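Local structure of designed helical repeat protein (Synthetic construct, 5CWQ) at residues L107-C112 / L164-C169; R129-A134 / L159-L164; R186-A191 / L216-R221. The protein is a computationally designed helical repeat protein, built as a stack of helices to explore new repeat architectures, with no natural function known. All coordinates share one frame; numbering follows the deposited sequence.

In the fold
Contacts 1 and 2 both use helix 147-171 and share Leu-164. Contact 1 sets this helix beside helix 90-114, its parallel neighbour two helices earlier in the chain, whereas contact 2 closes the antiparallel hairpin with helix 117-144; their centres lie about 12 Å apart. Contact 3 closes the next hairpin, between helices 174-201 and 204-230, in the same antiparallel manner. Its centre is about 12 Å from that of contact 2 and about 17 Å from that of contact 1. Contacts 2 and 3 meet through leucines, Leu-162 CD1 lying 3.7 Å from Leu-216 CD2. A phosphate ion, probably from the crystallisation liquor, sits near Arg-221 of contact 3.

Contact 1 of 3, residues L107-C112 / L164-C169; sequences LAEVAC and LAEVAC
Ala-108 and Val-167 make the apolar part of this contact. The methyl CB of Ala-108 points at the opposing helix and lies 3.8 Å from CG2 of Val-167. Val-167 presents this branch because its other methyl, CG1, is anti to the backbone N. The same alanine methyl also supports the aliphatic part of Glu-166, whose CG is 3.8 Å from Ala-108 CB.

The sulfur contacts come next along the helix. Cys-112 SG lies 3.5 Å from the backbone O of Glu-166 and 3.9 Å from CG of that residue, packing against the helix that carries its disulfide partner, Cys-170. Segments 107-112 and 164-169 belong to helices 90-114 and 147-171, which run side by side and nearly parallel, with 9.0 Å between the local axes and 12° between their directions. They are successive members of one layer of this helical repeat protein. The disulfide Cys-112 to Cys-170 fastens these two, and the disulfide Cys-169 to Cys-227 ties helix 147-171 to helix 204-230.

The two acidic side chains meet through carbon and oxygen. The bend at chi2 of Glu-166 (77°) turns the carboxylate aside, so that OE2 rests against Glu-109, 3.6 Å from its CG. The two chains cross at roughly a right angle, and their carboxylate planes are inclined by 72°. No hydrogen bond spans the segments. The like charges are kept apart, with 5.1 Å between Glu-109 OE2 and Glu-166 OE2. Glu-109 OE2 is turned to helix 33-57, where Gln-48 offers a weak hydrogen bond and Arg-52 a long, weak ion pair, whose positive charge may ease the repulsion between the two glutamates.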
loop_
_atom_site.group_PDB
_atom_site.type_symbol
_atom_site.label_atom_id
_atom_site.label_comp_id
_atom_site.label_asym_id
_atom_site.label_seq_id
_atom_site.Cartn_x
_atom_site.Cartn_y
_atom_site.Cartn_z
ATOM N N LEU A 107 -4.228 7.816 2.234
ATOM C CA LEU A 107 -4.565 8.644 3.389
ATOM C C LEU A 107 -3.374 9.495 3.820
ATOM O O LEU A 107 -3.535 10.646 4.221
ATOM C CB LEU A 107 -5.035 7.779 4.563
ATOM C CG LEU A 107 -6.391 7.084 4.417
ATOM C CD1 LEU A 107 -6.607 6.111 5.566
ATOM C CD2 LEU A 107 -7.522 8.095 4.361
ATOM N N ALA A 108 -2.180 8.919 3.744
ATOM C CA ALA A 108 -0.961 9.630 4.106
ATOM C C ALA A 108 -0.705 10.791 3.146
ATOM O O ALA A 108 -0.405 11.905 3.575
ATOM C CB ALA A 108 0.221 8.676 4.112
ATOM N N GLU A 109 -0.831 10.517 1.850
ATOM C CA GLU A 109 -0.646 11.528 0.813
ATOM C C GLU A 109 -1.586 12.715 1.012
ATOM O O GLU A 109 -1.167 13.869 0.919
ATOM C CB GLU A 109 -0.867 10.913 -0.575
ATOM C CG GLU A 109 0.197 9.889 -0.984
ATOM C CD GLU A 109 -0.225 9.012 -2.155
ATOM O OE1 GLU A 109 -1.441 8.894 -2.416
ATOM O OE2 GLU A 109 0.665 8.434 -2.815
ATOM N N VAL A 110 -2.855 12.432 1.290
ATOM C CA VAL A 110 -3.829 13.495 1.516
ATOM C C VAL A 110 -3.467 14.282 2.772
ATOM O O VAL A 110 -3.517 15.511 2.777
ATOM C CB VAL A 110 -5.265 12.940 1.653
ATOM C CG1 VAL A 110 -6.235 14.044 2.068
ATOM C CG2 VAL A 110 -5.712 12.314 0.347
ATOM N N ALA A 111 -3.101 13.568 3.831
ATOM C CA ALA A 111 -2.763 14.204 5.097
ATOM C C ALA A 111 -1.611 15.185 4.916
ATOM O O ALA A 111 -1.672 16.319 5.395
ATOM C CB ALA A 111 -2.410 13.158 6.136
ATOM N N CYS A 112 -0.569 14.749 4.214
ATOM C CA CYS A 112 0.594 15.594 3.968
ATOM C C CYS A 112 0.241 16.790 3.088
ATOM O O CYS A 112 0.614 17.923 3.393
ATOM C CB CYS A 112 1.717 14.785 3.316
ATOM S SG CYS A 112 2.435 13.508 4.383
ATOM N N LEU A 164 4.717 5.113 5.797
ATOM C CA LEU A 164 5.475 5.613 6.940
ATOM C C LEU A 164 6.484 6.663 6.492
ATOM O O LEU A 164 6.647 7.697 7.142
ATOM C CB LEU A 164 6.194 4.470 7.660
ATOM C CG LEU A 164 5.299 3.485 8.418
ATOM C CD1 LEU A 164 6.114 2.299 8.910
ATOM C CD2 LEU A 164 4.585 4.163 9.587
ATOM N N ALA A 165 7.162 6.385 5.383
ATOM C CA ALA A 165 8.117 7.324 4.807
ATOM C C ALA A 165 7.428 8.632 4.432
ATOM O O ALA A 165 7.972 9.718 4.642
ATOM C CB ALA A 165 8.787 6.715 3.591
ATOM N N GLU A 166 6.225 8.510 3.880
ATOM C CA GLU A 166 5.433 9.659 3.458
ATOM C C GLU A 166 5.167 10.598 4.631
ATOM O O GLU A 166 5.453 11.795 4.562
ATOM C CB GLU A 166 4.111 9.184 2.847
ATOM C CG GLU A 166 3.212 10.282 2.302
ATOM C CD GLU A 166 3.668 10.814 0.957
ATOM O OE1 GLU A 166 4.708 10.347 0.443
ATOM O OE2 GLU A 166 2.977 11.701 0.411
ATOM N N VAL A 167 4.627 10.043 5.711
ATOM C CA VAL A 167 4.283 10.833 6.885
ATOM C C VAL A 167 5.531 11.390 7.559
ATOM O O VAL A 167 5.574 12.565 7.915
ATOM C CB VAL A 167 3.485 9.999 7.908
ATOM C CG1 VAL A 167 3.203 10.813 9.171
ATOM C CG2 VAL A 167 2.189 9.512 7.289
ATOM N N ALA A 168 6.541 10.542 7.732
ATOM C CA ALA A 168 7.769 10.936 8.415
ATOM C C ALA A 168 8.405 12.143 7.735
ATOM O O ALA A 168 8.977 13.014 8.396
ATOM C CB ALA A 168 8.752 9.773 8.453
ATOM N N CYS A 169 8.286 12.196 6.415
ATOM C CA CYS A 169 8.869 13.277 5.635
ATOM C C CYS A 169 8.088 14.582 5.782
ATOM O O CYS A 169 8.679 15.637 6.016
ATOM C CB CYS A 169 8.947 12.881 4.159
ATOM S SG CYS A 169 9.548 14.191 3.077
#

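Contact 2 of 3, residues R129-A134 / L159-L164; sequences RVLEEA and LAVLAL
Ala-160 is the hub of this contact, touched by Val-130 and Leu-131 from the facing helix. Segments 129-134 and 159-164 are the two arms of a helical hairpin formed by the consecutive helices 117-144 and 147-171, whose local axes approach to 9.1 Å at a crossing angle of -156°. The small side chain of Ala-160 lets the backbones come close, with 5.5 Å between CA of Leu-131 and CA of Ala-160. Its CB is met by CG1 of Val-130 at 3.7 Å and by CB of Leu-131 at 3.9 Å. Val-130 reaches it with the branch lying between backbone N and carbonyl carbon (chi1 65°). Beyond Val-130, Ile-100 of helix 90-114 adds to the buried side.

Packing is looser where Leu-131 spreads its two methyls over separate partners. CD1 goes to Val-161, standing 4.2 Å from CG2, at a site also bordered by Asp-183 of helix 174-201. The other branch is directed to Leu-164, which is partly exposed and marks the more open margin of a contact that is otherwise buried. The two leucine side chains cross at about a right angle, and they touch by single methyls, CD2 of Leu-131 standing 4.0 Å from CD1 of Leu-164.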
loop_
_atom_site.group_PDB
_atom_site.type_symbol
_atom_site.label_atom_id
_atom_site.label_comp_id
_atom_site.label_asym_id
_atom_site.label_seq_id
_atom_site.Cartn_x
_atom_site.Cartn_y
_atom_site.Cartn_z
ATOM N N ARG A 129 0.214 -0.527 11.775
ATOM C CA ARG A 129 -0.655 -1.671 12.037
ATOM C C ARG A 129 -0.588 -2.697 10.911
ATOM O O ARG A 129 -0.294 -3.867 11.146
ATOM C CB ARG A 129 -2.105 -1.218 12.227
ATOM C CG ARG A 129 -2.400 -0.569 13.570
ATOM C CD ARG A 129 -3.793 0.049 13.572
ATOM N NE ARG A 129 -4.093 0.765 14.809
ATOM C CZ ARG A 129 -5.196 1.481 15.010
ATOM N NH1 ARG A 129 -6.111 1.586 14.054
ATOM N NH2 ARG A 129 -5.385 2.097 16.168
ATOM N N VAL A 130 -0.865 -2.254 9.690
ATOM C CA VAL A 130 -0.907 -3.158 8.548
ATOM C C VAL A 130 0.478 -3.755 8.296
ATOM O O VAL A 130 0.598 -4.898 7.845
ATOM C CB VAL A 130 -1.419 -2.439 7.276
ATOM C CG1 VAL A 130 -0.456 -1.347 6.842
ATOM C CG2 VAL A 130 -1.647 -3.436 6.152
ATOM N N LEU A 131 1.516 -2.980 8.600
ATOM C CA LEU A 131 2.890 -3.461 8.509
ATOM C C LEU A 131 3.086 -4.689 9.393
ATOM O O LEU A 131 3.644 -5.698 8.961
ATOM C CB LEU A 131 3.871 -2.360 8.912
ATOM C CG LEU A 131 5.329 -2.774 9.129
ATOM C CD1 LEU A 131 5.915 -3.348 7.855
ATOM C CD2 LEU A 131 6.147 -1.590 9.609
ATOM N N GLU A 132 2.623 -4.593 10.634
ATOM C CA GLU A 132 2.755 -5.688 11.584
ATOM C C GLU A 132 1.945 -6.900 11.133
ATOM O O GLU A 132 2.409 -8.035 11.231
ATOM C CB GLU A 132 2.317 -5.235 12.978
ATOM C CG GLU A 132 3.261 -4.219 13.611
ATOM C CD GLU A 132 2.682 -3.556 14.847
ATOM O OE1 GLU A 132 1.534 -3.874 15.221
ATOM O OE2 GLU A 132 3.381 -2.709 15.445
ATOM N N GLU A 133 0.740 -6.656 10.626
ATOM C CA GLU A 133 -0.106 -7.741 10.137
ATOM C C GLU A 133 0.539 -8.432 8.940
ATOM O O GLU A 133 0.556 -9.656 8.858
ATOM C CB GLU A 133 -1.493 -7.220 9.755
ATOM C CG GLU A 133 -2.311 -6.722 10.935
ATOM C CD GLU A 133 -3.739 -6.374 10.553
ATOM O OE1 GLU A 133 -4.381 -7.178 9.843
ATOM O OE2 GLU A 133 -4.218 -5.296 10.964
ATOM N N ALA A 134 1.073 -7.640 8.016
ATOM C CA ALA A 134 1.689 -8.182 6.810
ATOM C C ALA A 134 2.969 -8.945 7.146
ATOM O O ALA A 134 3.301 -9.933 6.488
ATOM C CB ALA A 134 1.978 -7.067 5.821
ATOM N N LEU A 159 4.350 -1.195 0.759
ATOM C CA LEU A 159 3.383 -0.103 0.686
ATOM C C LEU A 159 3.246 0.577 2.046
ATOM O O LEU A 159 3.172 1.805 2.134
ATOM C CB LEU A 159 2.020 -0.614 0.217
ATOM C CG LEU A 159 1.923 -1.024 -1.252
ATOM C CD1 LEU A 159 0.628 -1.782 -1.495
ATOM C CD2 LEU A 159 2.015 0.194 -2.166
ATOM N N ALA A 160 3.220 -0.229 3.103
ATOM C CA ALA A 160 3.106 0.292 4.460
ATOM C C ALA A 160 4.321 1.143 4.821
ATOM O O ALA A 160 4.188 2.205 5.427
ATOM C CB ALA A 160 2.941 -0.852 5.452
ATOM N N VAL A 161 5.505 0.673 4.442
ATOM C CA VAL A 161 6.737 1.403 4.718
ATOM C C VAL A 161 6.774 2.684 3.887
ATOM O O VAL A 161 7.315 3.699 4.322
ATOM C CB VAL A 161 7.978 0.536 4.426
ATOM C CG1 VAL A 161 9.259 1.353 4.534
ATOM C CG2 VAL A 161 8.028 -0.635 5.392
ATOM N N LEU A 162 6.188 2.629 2.694
ATOM C CA LEU A 162 6.053 3.813 1.853
ATOM C C LEU A 162 5.201 4.858 2.560
ATOM O O LEU A 162 5.509 6.048 2.538
ATOM C CB LEU A 162 5.421 3.452 0.507
ATOM C CG LEU A 162 6.265 3.667 -0.749
ATOM C CD1 LEU A 162 5.483 3.241 -1.982
ATOM C CD2 LEU A 162 6.708 5.114 -0.883
ATOM N N ALA A 163 4.121 4.399 3.185
ATOM C CA ALA A 163 3.216 5.288 3.896
ATOM C C ALA A 163 3.918 5.911 5.098
ATOM O O ALA A 163 3.744 7.097 5.382
ATOM C CB ALA A 163 1.965 4.535 4.333
ATOM N N LEU A 164 4.717 5.113 5.797
ATOM C CA LEU A 164 5.475 5.613 6.940
ATOM C C LEU A 164 6.484 6.663 6.492
ATOM O O LEU A 164 6.647 7.697 7.142
ATOM C CB LEU A 164 6.194 4.470 7.660
ATOM C CG LEU A 164 5.299 3.485 8.418
ATOM C CD1 LEU A 164 6.114 2.299 8.910
ATOM C CD2 LEU A 164 4.585 4.163 9.587
#

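Contact 3 of 3, residues R186-A191 / L216-R221; sequences RVEEEA and LAREAR
Glu-188 extends across the hairpin to Arg-221, pairing opposite charges between helices 174-201 and 204-230. Its chain is stretched, with CG anti to the backbone N (chi1 -180°), which carries the carboxylate out over the facing helix. OE2 forms a salt bridge with NH2 of Arg-221 at 3.4 Å, but the oxygen stands well out of the guanidinium plane and no N-H is aimed at it. OE1 lies 3.3 Å above one face of the same guanidinium, toward its rim, and the two flat groups are 83° apart. The attraction is thus one of charge alone, and no hydrogen bond joins the segments. NE of Arg-221 has a long, weak ion pair with a bound phosphate ion, probably from the crystallisation liquor.

Arg-218 was modelled in two conformations, so its part is less certain. Its hydrogen bond from NH1 goes to Gln-215 OE1; NE stays 4.2 Å from Glu-188 OE2, beyond salt-bridge range.

Beneath the charges the antiparallel helices, 8.7 Å apart at their local axes, close on Ala-217. Its CB meets CB of Glu-188 at 3.8 Å and is pressed by CG1 of Val-187 at 3.5 Å, tighter than usual for carbons. With an alanine in place of Glu-188, Arg-221 would probably lose its counter-charge across the hairpin and its guanidinium be left freer to turn. The chemistry implies a tight apolar seam at the alanine, flanked by a pairing of charges that fixes no precise donor direction.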
loop_
_atom_site.group_PDB
_atom_site.type_symbol
_atom_site.label_atom_id
_atom_site.label_comp_id
_atom_site.label_asym_id
_atom_site.label_seq_id
_atom_site.Cartn_x
_atom_site.Cartn_y
_atom_site.Cartn_z
ATOM N N ARG A 186 15.304 -3.557 4.735
ATOM C CA ARG A 186 15.054 -4.948 5.079
ATOM C C ARG A 186 14.117 -5.598 4.065
ATOM O O ARG A 186 14.410 -6.672 3.539
ATOM C CB ARG A 186 14.469 -5.054 6.489
ATOM C CG ARG A 186 14.595 -6.442 7.103
ATOM C CD ARG A 186 14.054 -6.493 8.527
ATOM N NE ARG A 186 14.651 -5.468 9.387
ATOM C CZ ARG A 186 14.095 -4.291 9.672
ATOM N NH1 ARG A 186 12.909 -3.956 9.176
ATOM N NH2 ARG A 186 14.732 -3.440 10.465
ATOM N N VAL A 187 12.998 -4.943 3.778
ATOM C CA VAL A 187 12.009 -5.515 2.873
ATOM C C VAL A 187 12.558 -5.560 1.448
ATOM O O VAL A 187 12.229 -6.465 0.682
ATOM C CB VAL A 187 10.677 -4.728 2.909
ATOM C CG1 VAL A 187 10.877 -3.307 2.433
ATOM C CG2 VAL A 187 9.608 -5.432 2.073
ATOM N N GLU A 188 13.404 -4.596 1.097
ATOM C CA GLU A 188 14.035 -4.594 -0.217
ATOM C C GLU A 188 14.891 -5.843 -0.400
ATOM O O GLU A 188 14.820 -6.511 -1.431
ATOM C CB GLU A 188 14.890 -3.341 -0.411
ATOM C CG GLU A 188 15.576 -3.274 -1.765
ATOM C CD GLU A 188 16.456 -2.049 -1.912
ATOM O OE1 GLU A 188 16.358 -1.140 -1.060
ATOM O OE2 GLU A 188 17.249 -1.999 -2.878
ATOM N N GLU A 189 15.698 -6.156 0.609
ATOM C CA GLU A 189 16.581 -7.314 0.550
ATOM C C GLU A 189 15.769 -8.607 0.500
ATOM O O GLU A 189 16.095 -9.522 -0.256
ATOM C CB GLU A 189 17.534 -7.329 1.748
ATOM C CG GLU A 189 18.584 -8.430 1.690
ATOM C CD GLU A 189 19.540 -8.400 2.869
ATOM O OE1 GLU A 189 19.441 -7.470 3.698
ATOM O OE2 GLU A 189 20.394 -9.308 2.966
ATOM N N GLU A 190 14.708 -8.675 1.300
ATOM C CA GLU A 190 13.831 -9.840 1.302
ATOM C C GLU A 190 13.193 -10.044 -0.067
ATOM O O GLU A 190 13.145 -11.158 -0.581
ATOM C CB GLU A 190 12.736 -9.695 2.361
ATOM C CG GLU A 190 13.233 -9.763 3.792
ATOM C CD GLU A 190 12.124 -9.537 4.799
ATOM O OE1 GLU A 190 11.218 -10.393 4.890
ATOM O OE2 GLU A 190 12.156 -8.501 5.496
ATOM N N ALA A 191 12.706 -8.957 -0.652
ATOM C CA ALA A 191 12.038 -9.014 -1.945
ATOM C C ALA A 191 13.005 -9.450 -3.041
ATOM O O ALA A 191 12.642 -10.220 -3.930
ATOM C CB ALA A 191 11.429 -7.666 -2.281
ATOM N N LEU A 216 9.015 -0.797 -4.716
ATOM C CA LEU A 216 8.275 -0.000 -3.747
ATOM C C LEU A 216 9.178 0.337 -2.566
ATOM O O LEU A 216 9.174 1.464 -2.060
ATOM C CB LEU A 216 7.029 -0.744 -3.271
ATOM C CG LEU A 216 5.907 -0.867 -4.305
ATOM C CD1 LEU A 216 4.943 -1.982 -3.918
ATOM C CD2 LEU A 216 5.166 0.457 -4.470
ATOM N N ALA A 217 9.956 -0.649 -2.134
ATOM C CA ALA A 217 10.877 -0.468 -1.020
ATOM C C ALA A 217 11.977 0.531 -1.376
ATOM O O ALA A 217 12.378 1.345 -0.543
ATOM C CB ALA A 217 11.477 -1.798 -0.617
ATOM N N ARG A 218 12.459 0.464 -2.615
ATOM C CA ARG A 218 13.497 1.379 -3.084
ATOM C C ARG A 218 12.988 2.815 -3.115
ATOM O O ARG A 218 13.721 3.744 -2.775
ATOM C CB ARG A 218 13.996 0.971 -4.475
ATOM C CG ARG A 218 14.879 -0.268 -4.476
ATOM C CD ARG A 218 15.397 -0.615 -5.870
ATOM N NE ARG A 218 16.439 0.310 -6.323
ATOM C CZ ARG A 218 16.299 1.221 -7.287
ATOM N NH1 ARG A 218 15.154 1.364 -7.945
ATOM N NH2 ARG A 218 17.327 1.997 -7.602
ATOM N N GLU A 219 11.735 2.998 -3.521
ATOM C CA GLU A 219 11.139 4.331 -3.554
ATOM C C GLU A 219 11.010 4.884 -2.138
ATOM O O GLU A 219 11.242 6.068 -1.901
ATOM C CB GLU A 219 9.768 4.320 -4.236
ATOM C CG GLU A 219 9.071 5.687 -4.174
ATOM C CD GLU A 219 7.816 5.778 -5.024
ATOM O OE1 GLU A 219 7.731 5.090 -6.061
ATOM O OE2 GLU A 219 6.911 6.557 -4.656
ATOM N N ALA A 220 10.630 4.020 -1.202
ATOM C CA ALA A 220 10.493 4.416 0.193
ATOM C C ALA A 220 11.824 4.917 0.738
ATOM O O ALA A 220 11.880 5.930 1.435
ATOM C CB ALA A 220 9.981 3.252 1.025
ATOM N N ARG A 221 12.895 4.202 0.411
ATOM C CA ARG A 221 14.228 4.579 0.855
ATOM C C ARG A 221 14.650 5.903 0.230
ATOM O O ARG A 221 15.145 6.791 0.922
ATOM C CB ARG A 221 15.239 3.485 0.508
ATOM C CG ARG A 221 16.650 3.791 0.979
ATOM C CD ARG A 221 17.583 2.606 0.794
ATOM N NE ARG A 221 17.665 2.178 -0.600
ATOM C CZ ARG A 221 18.642 1.428 -1.099
ATOM N NH1 ARG A 221 19.641 1.021 -0.325
ATOM N NH2 ARG A 221 18.626 1.088 -2.381
#